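Local coordinates for protein platelet aggregation factor Sm-hPAF (Streptococcus mitis, PDB 4GWI) that binds fucosylated Lewis glycans through this F-type lectin domain of a toxin that probably forms pores in cholesterol-containing host membranes, at residues N86-L91 against E128-N133; G68-Y73 against V115-K120. The protein carries 2 engineered substitutions. All blocks are in the same frame, centred on the assembly; numbering follows the deposited sequence.

Contact 1 (N86-L91 against E128-N133)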
loop_
_atom_site.group_PDB
_atom_site.type_symbol
_atom_site.label_atom_id
_atom_site.label_comp_id
_atom_site.label_asym_id
_atom_site.label_seq_id
_atom_site.Cartn_x
_atom_site.Cartn_y
_atom_site.Cartn_z
ATOM N N ASN A 86 -11.901 5.434 -0.232
ATOM C CA ASN A 86 -11.648 6.670 -0.931
ATOM C C ASN A 86 -10.163 7.012 -0.964
ATOM O O ASN A 86 -9.690 7.953 -0.338
ATOM C CB ASN A 86 -12.449 7.794 -0.263
ATOM C CG ASN A 86 -12.451 9.088 -1.092
ATOM O OD1 ASN A 86 -12.051 9.152 -2.224
ATOM N ND2 ASN A 86 -12.847 10.180 -0.441
ATOM N N PHE A 87 -9.461 6.193 -1.721
ATOM C CA PHE A 87 -8.019 6.313 -1.751
ATOM C C PHE A 87 -7.484 6.081 -3.143
ATOM O O PHE A 87 -8.141 5.471 -4.003
ATOM C CB PHE A 87 -7.329 5.295 -0.775
ATOM C CG PHE A 87 -7.578 3.847 -1.102
ATOM C CD1 PHE A 87 -8.715 3.183 -0.675
ATOM C CD2 PHE A 87 -6.662 3.141 -1.913
ATOM C CE1 PHE A 87 -8.979 1.856 -0.989
ATOM C CE2 PHE A 87 -6.919 1.847 -2.214
ATOM C CZ PHE A 87 -7.995 1.159 -1.742
ATOM N N ASP A 88 -6.257 6.534 -3.355
ATOM C CA ASP A 88 -5.563 6.274 -4.633
ATOM C C ASP A 88 -4.374 5.353 -4.393
ATOM O O ASP A 88 -3.752 5.343 -3.297
ATOM C CB ASP A 88 -4.945 7.555 -5.231
ATOM C CG ASP A 88 -5.992 8.588 -5.769
ATOM O OD1 ASP A 88 -5.615 9.796 -5.841
ATOM O OD2 ASP A 88 -7.107 8.220 -6.023
ATOM N N VAL A 89 -4.053 4.561 -5.385
ATOM C CA VAL A 89 -2.730 3.814 -5.465
ATOM C C VAL A 89 -1.967 4.493 -6.577
ATOM O O VAL A 89 -2.479 4.617 -7.731
ATOM C CB VAL A 89 -2.964 2.333 -5.739
ATOM C CG1 VAL A 89 -1.627 1.548 -5.797
ATOM C CG2 VAL A 89 -3.860 1.726 -4.625
ATOM N N VAL A 90 -0.753 4.899 -6.282
ATOM C CA VAL A 90 0.023 5.775 -7.168
ATOM C C VAL A 90 1.358 5.125 -7.405
ATOM O O VAL A 90 2.018 4.534 -6.503
ATOM C CB VAL A 90 0.290 7.132 -6.481
ATOM C CG1 VAL A 90 0.837 8.127 -7.502
ATOM C CG2 VAL A 90 -1.017 7.698 -5.918
ATOM N N LEU A 91 1.807 5.187 -8.667
ATOM C CA LEU A 91 3.162 4.785 -8.998
ATOM C C LEU A 91 3.977 6.034 -9.344
ATOM O O LEU A 91 3.458 6.874 -10.078
ATOM C CB LEU A 91 3.190 3.842 -10.190
ATOM C CG LEU A 91 2.402 2.490 -10.087
ATOM C CD1 LEU A 91 2.629 1.650 -11.328
ATOM C CD2 LEU A 91 2.885 1.801 -8.788
ATOM N N GLU A 128 -2.585 6.543 -0.943
ATOM C CA GLU A 128 -2.923 7.932 -0.414
ATOM C C GLU A 128 -4.409 7.934 -0.092
ATOM O O GLU A 128 -5.244 7.763 -0.988
ATOM C CB GLU A 128 -2.734 8.974 -1.530
ATOM C CG GLU A 128 -1.305 9.160 -1.902
ATOM C CD GLU A 128 -1.067 10.245 -2.996
ATOM O OE1 GLU A 128 -2.041 10.671 -3.643
ATOM O OE2 GLU A 128 0.127 10.602 -3.193
ATOM N N LEU A 129 -4.732 8.195 1.181
ATOM C CA LEU A 129 -6.153 8.411 1.527
ATOM C C LEU A 129 -6.569 9.809 1.088
ATOM O O LEU A 129 -5.756 10.692 1.111
ATOM C CB LEU A 129 -6.433 8.266 3.015
ATOM C CG LEU A 129 -6.222 6.882 3.611
ATOM C CD1 LEU A 129 -6.656 6.863 5.089
ATOM C CD2 LEU A 129 -6.876 5.771 2.790
ATOM N N LYS A 130 -7.859 9.918 0.683
ATOM C CA LYS A 130 -8.345 11.251 0.245
ATOM C C LYS A 130 -9.319 11.823 1.265
ATOM O O LYS A 130 -9.933 12.880 1.017
ATOM C CB LYS A 130 -8.992 11.146 -1.130
ATOM C CG LYS A 130 -7.822 10.920 -2.136
ATOM C CD LYS A 130 -8.363 10.407 -3.461
ATOM C CE LYS A 130 -9.540 11.216 -3.979
ATOM N NZ LYS A 130 -9.094 12.451 -4.698
ATOM N N THR A 131 -9.455 11.192 2.411
ATOM C CA THR A 131 -10.437 11.559 3.437
ATOM C C THR A 131 -9.788 12.367 4.591
ATOM O O THR A 131 -8.555 12.405 4.814
ATOM C CB THR A 131 -11.046 10.298 4.008
ATOM O OG1 THR A 131 -9.887 9.487 4.480
ATOM C CG2 THR A 131 -11.922 9.564 2.956
ATOM N N LYS A 132 -10.616 13.167 5.281
ATOM C CA LYS A 132 -10.162 13.929 6.393
ATOM C C LYS A 132 -10.152 13.098 7.637
ATOM O O LYS A 132 -10.978 12.199 7.789
ATOM C CB LYS A 132 -11.154 15.136 6.617
ATOM C CG LYS A 132 -11.006 16.181 5.534
ATOM C CD LYS A 132 -12.206 17.142 5.594
ATOM C CE LYS A 132 -12.146 18.153 4.454
ATOM N NZ LYS A 132 -10.726 18.577 4.239
ATOM N N ASN A 133 -9.158 13.437 8.478
ATOM C CA ASN A 133 -9.079 12.964 9.850
ATOM C C ASN A 133 -9.269 11.460 9.986
ATOM O O ASN A 133 -10.054 10.938 10.756
ATOM C CB ASN A 133 -10.170 13.755 10.671
ATOM C CG ASN A 133 -10.070 13.467 12.138
ATOM O OD1 ASN A 133 -11.076 13.106 12.788
ATOM N ND2 ASN A 133 -8.844 13.524 12.656
HETATM O O HOH W 1 -4.586 11.456 -3.404
#
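D88 and E128 form an antiparallel hydrogen-bonded pair in the five-stranded sheet of the F-type lectin beta-sandwich, joining strands 87-92 and 124-129. Both of their amides are used: D88 N to E128 O (2.9 Å, 164° at the hydrogen) and E128 N to D88 O (166°). Past the end of strand 124-129 one more backbone bond follows, K130 N to N86 O. On the sheet face bearing D88 and E128 the two carboxylates do not touch, D88 OD1 and E128 OE1 standing 4.3 Å apart. One water donates to both of these oxygens, and R101 of strand 98-104 makes a salt bridge to each, which should ease their like charge; H103 ND1 is hydrogen-bonded to D88 OD2, and K126 makes a salt bridge to E128 OE2. K130 passes D88 at a slant, its CD 3.6 Å from D88 OD2; the chain bends at chi3 and chi4, and NZ remains beyond salt-bridge range of D88 OD1. N86, with CG anti to its own N (chi1 -169°), slides past T131 in the opposite direction, ND2 to CG2. N86 and F87 both face F104 in a G1 bulge. On the opposite sheet face, L129 CD2 meets F87 CB at 3.6 Å.

Contact 2 (G68-Y73 against V115-K120)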
loop_
_atom_site.group_PDB
_atom_site.type_symbol
_atom_site.label_atom_id
_atom_site.label_comp_id
_atom_site.label_asym_id
_atom_site.label_seq_id
_atom_site.Cartn_x
_atom_site.Cartn_y
_atom_site.Cartn_z
ATOM N N GLY A 68 3.461 -4.573 -12.625
ATOM C CA GLY A 68 2.239 -5.034 -13.154
ATOM C C GLY A 68 1.062 -5.229 -12.175
ATOM O O GLY A 68 -0.114 -5.239 -12.604
ATOM N N LYS A 69 1.437 -5.414 -10.887
ATOM C CA LYS A 69 0.354 -5.669 -9.893
ATOM C C LYS A 69 0.787 -5.149 -8.544
ATOM O O LYS A 69 1.963 -5.327 -8.148
ATOM C CB LYS A 69 -0.000 -7.190 -9.793
ATOM C CG LYS A 69 -1.160 -7.501 -8.812
ATOM C CD LYS A 69 -1.247 -9.059 -8.797
ATOM C CE LYS A 69 -2.314 -9.646 -7.946
ATOM N NZ LYS A 69 -2.156 -11.138 -8.166
ATOM N N VAL A 70 -0.153 -4.511 -7.888
ATOM C CA VAL A 70 0.075 -4.104 -6.458
ATOM C C VAL A 70 -1.117 -4.701 -5.691
ATOM O O VAL A 70 -2.249 -4.558 -6.070
ATOM C CB VAL A 70 0.029 -2.574 -6.303
ATOM C CG1 VAL A 70 0.113 -2.160 -4.778
ATOM C CG2 VAL A 70 1.249 -1.970 -7.074
ATOM N N LYS A 71 -0.799 -5.448 -4.585
ATOM C CA LYS A 71 -1.889 -6.094 -3.818
ATOM C C LYS A 71 -1.880 -5.469 -2.405
ATOM O O LYS A 71 -0.821 -5.421 -1.809
ATOM C CB LYS A 71 -1.594 -7.602 -3.687
ATOM C CG LYS A 71 -2.807 -8.325 -3.185
ATOM C CD LYS A 71 -2.649 -9.845 -3.545
ATOM C CE LYS A 71 -3.813 -10.549 -2.832
ATOM N NZ LYS A 71 -3.476 -12.019 -2.935
ATOM N N LEU A 72 -3.022 -4.968 -1.995
ATOM C CA LEU A 72 -3.121 -4.313 -0.672
ATOM C C LEU A 72 -3.884 -5.374 0.205
ATOM O O LEU A 72 -4.921 -5.889 -0.177
ATOM C CB LEU A 72 -4.022 -3.080 -0.707
ATOM C CG LEU A 72 -3.548 -1.965 -1.670
ATOM C CD1 LEU A 72 -4.365 -0.732 -1.304
ATOM C CD2 LEU A 72 -2.059 -1.630 -1.695
ATOM N N TYR A 73 -3.429 -5.460 1.438
ATOM C CA TYR A 73 -4.147 -6.288 2.452
ATOM C C TYR A 73 -4.551 -5.382 3.554
ATOM O O TYR A 73 -3.703 -4.687 4.154
ATOM C CB TYR A 73 -3.212 -7.362 2.999
ATOM C CG TYR A 73 -2.745 -8.384 1.984
ATOM C CD1 TYR A 73 -3.293 -9.665 2.028
ATOM C CD2 TYR A 73 -1.779 -8.077 0.998
ATOM C CE1 TYR A 73 -2.856 -10.609 1.120
ATOM C CE2 TYR A 73 -1.360 -9.032 0.066
ATOM C CZ TYR A 73 -1.924 -10.288 0.162
ATOM O OH TYR A 73 -1.472 -11.264 -0.686
ATOM N N VAL A 115 -4.548 -4.587 -7.554
ATOM C CA VAL A 115 -4.572 -3.420 -8.507
ATOM C C VAL A 115 -3.620 -3.781 -9.627
ATOM O O VAL A 115 -2.450 -4.137 -9.439
ATOM C CB VAL A 115 -4.036 -2.200 -7.749
ATOM C CG1 VAL A 115 -4.148 -0.984 -8.720
ATOM C CG2 VAL A 115 -4.818 -1.922 -6.473
ATOM N N PHE A 116 -4.104 -3.716 -10.872
ATOM C CA PHE A 116 -3.271 -4.072 -12.019
ATOM C C PHE A 116 -2.816 -2.837 -12.807
ATOM O O PHE A 116 -3.680 -1.966 -13.011
ATOM C CB PHE A 116 -4.076 -5.011 -12.947
ATOM C CG PHE A 116 -4.304 -6.386 -12.293
ATOM C CD1 PHE A 116 -3.320 -7.326 -12.452
ATOM C CD2 PHE A 116 -5.486 -6.628 -11.598
ATOM C CE1 PHE A 116 -3.476 -8.606 -11.863
ATOM C CE2 PHE A 116 -5.641 -7.938 -10.994
ATOM C CZ PHE A 116 -4.622 -8.857 -11.156
ATOM N N PHE A 117 -1.510 -2.778 -13.096
ATOM C CA PHE A 117 -0.983 -1.653 -13.894
ATOM C C PHE A 117 -0.488 -2.127 -15.211
ATOM O O PHE A 117 -0.065 -3.265 -15.346
ATOM C CB PHE A 117 0.140 -1.020 -13.120
ATOM C CG PHE A 117 -0.351 -0.164 -11.953
ATOM C CD1 PHE A 117 -0.852 1.085 -12.100
ATOM C CD2 PHE A 117 -0.339 -0.705 -10.632
ATOM C CE1 PHE A 117 -1.297 1.904 -11.046
ATOM C CE2 PHE A 117 -0.762 0.108 -9.585
ATOM C CZ PHE A 117 -1.279 1.378 -9.744
ATOM N N THR A 118 -0.590 -1.217 -16.233
ATOM C CA THR A 118 -0.253 -1.669 -17.617
ATOM C C THR A 118 1.212 -1.434 -17.894
ATOM O O THR A 118 1.624 -0.364 -18.413
ATOM C CB THR A 118 -1.105 -0.922 -18.615
ATOM O OG1 THR A 118 -2.507 -1.024 -18.240
ATOM C CG2 THR A 118 -0.954 -1.550 -19.991
ATOM N N ALA A 119 2.029 -2.314 -17.322
ATOM C CA ALA A 119 3.512 -2.387 -17.518
ATOM C C ALA A 119 4.177 -1.053 -17.266
ATOM O O ALA A 119 4.795 -0.447 -18.185
ATOM C CB ALA A 119 3.813 -2.891 -18.937
ATOM N N LYS A 120 4.026 -0.530 -16.040
ATOM C CA LYS A 120 4.483 0.782 -15.746
ATOM C C LYS A 120 5.841 0.816 -15.106
ATOM O O LYS A 120 6.060 0.147 -14.060
ATOM C CB LYS A 120 3.479 1.462 -14.778
ATOM C CG LYS A 120 2.065 1.724 -15.343
ATOM C CD LYS A 120 2.162 2.822 -16.468
ATOM C CE LYS A 120 0.787 2.811 -17.168
ATOM N NZ LYS A 120 0.942 3.750 -18.362
#
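K69 and F116 lie side by side and point the same way, as expected of an antiparallel non-hydrogen-bonded pair whose CA atoms are 4.5 Å apart. The lysine is extended through all four torsions, which runs its methylenes alongside the phenyl, CD 3.8 Å from F116 CE1 and CE next to F116 CZ. Its ammonium reaches on to E114, one residue before 115-120, in a salt bridge. The opposite sheet face carries V70 and V115. The V70 and F117 side chains cross at a slant, bringing V70 CG2 to 3.8 Å from F117 CE2. Segments 68-73 and 115-117, parts of strands 64-74 and 112-117, run antiparallel with 157° between their axes, in the sheet packed against the five-stranded one in the F-type lectin sandwich. V70 and V115 form the hydrogen-bonded pair, each amide donating to the other's carbonyl; V115 N approaches V70 O at 2.7 Å, nearly head-on to the C=O, whereas V70 N lies in the carbonyl plane of V115. The bond from F117 N to G68 O (2.9 Å) is different, since its donor stands above the carbonyl plane, 59° out of it. There G68 and K69 both face F144 in a classic bulge, and the chain beyond F117 turns a corner at T118 and A119.

In the fold
The two contacts belong to different sheets of the sandwich, their centres 16 Å apart, and meet across its interior. L91 CD1 of contact 1 packs on F117 CG of contact 2 at 3.5 Å, and F87 CE2 on L72 CD1 at 3.7 Å. Both pair antiparallel strands, and their segments alternate along the chain (68-73, 86-91, 115-120, 128-133), so the chain passes from one sheet to the other between successive segments. Contact 2 is the more buried, with none of its six touching residues exposed; contact 1 is partly buried and runs out into an exposed loop. Their outer faces differ too: contact 1 gathers carboxylates, water and R101, whereas contact 2 sets a lysine chain against a phenyl ring.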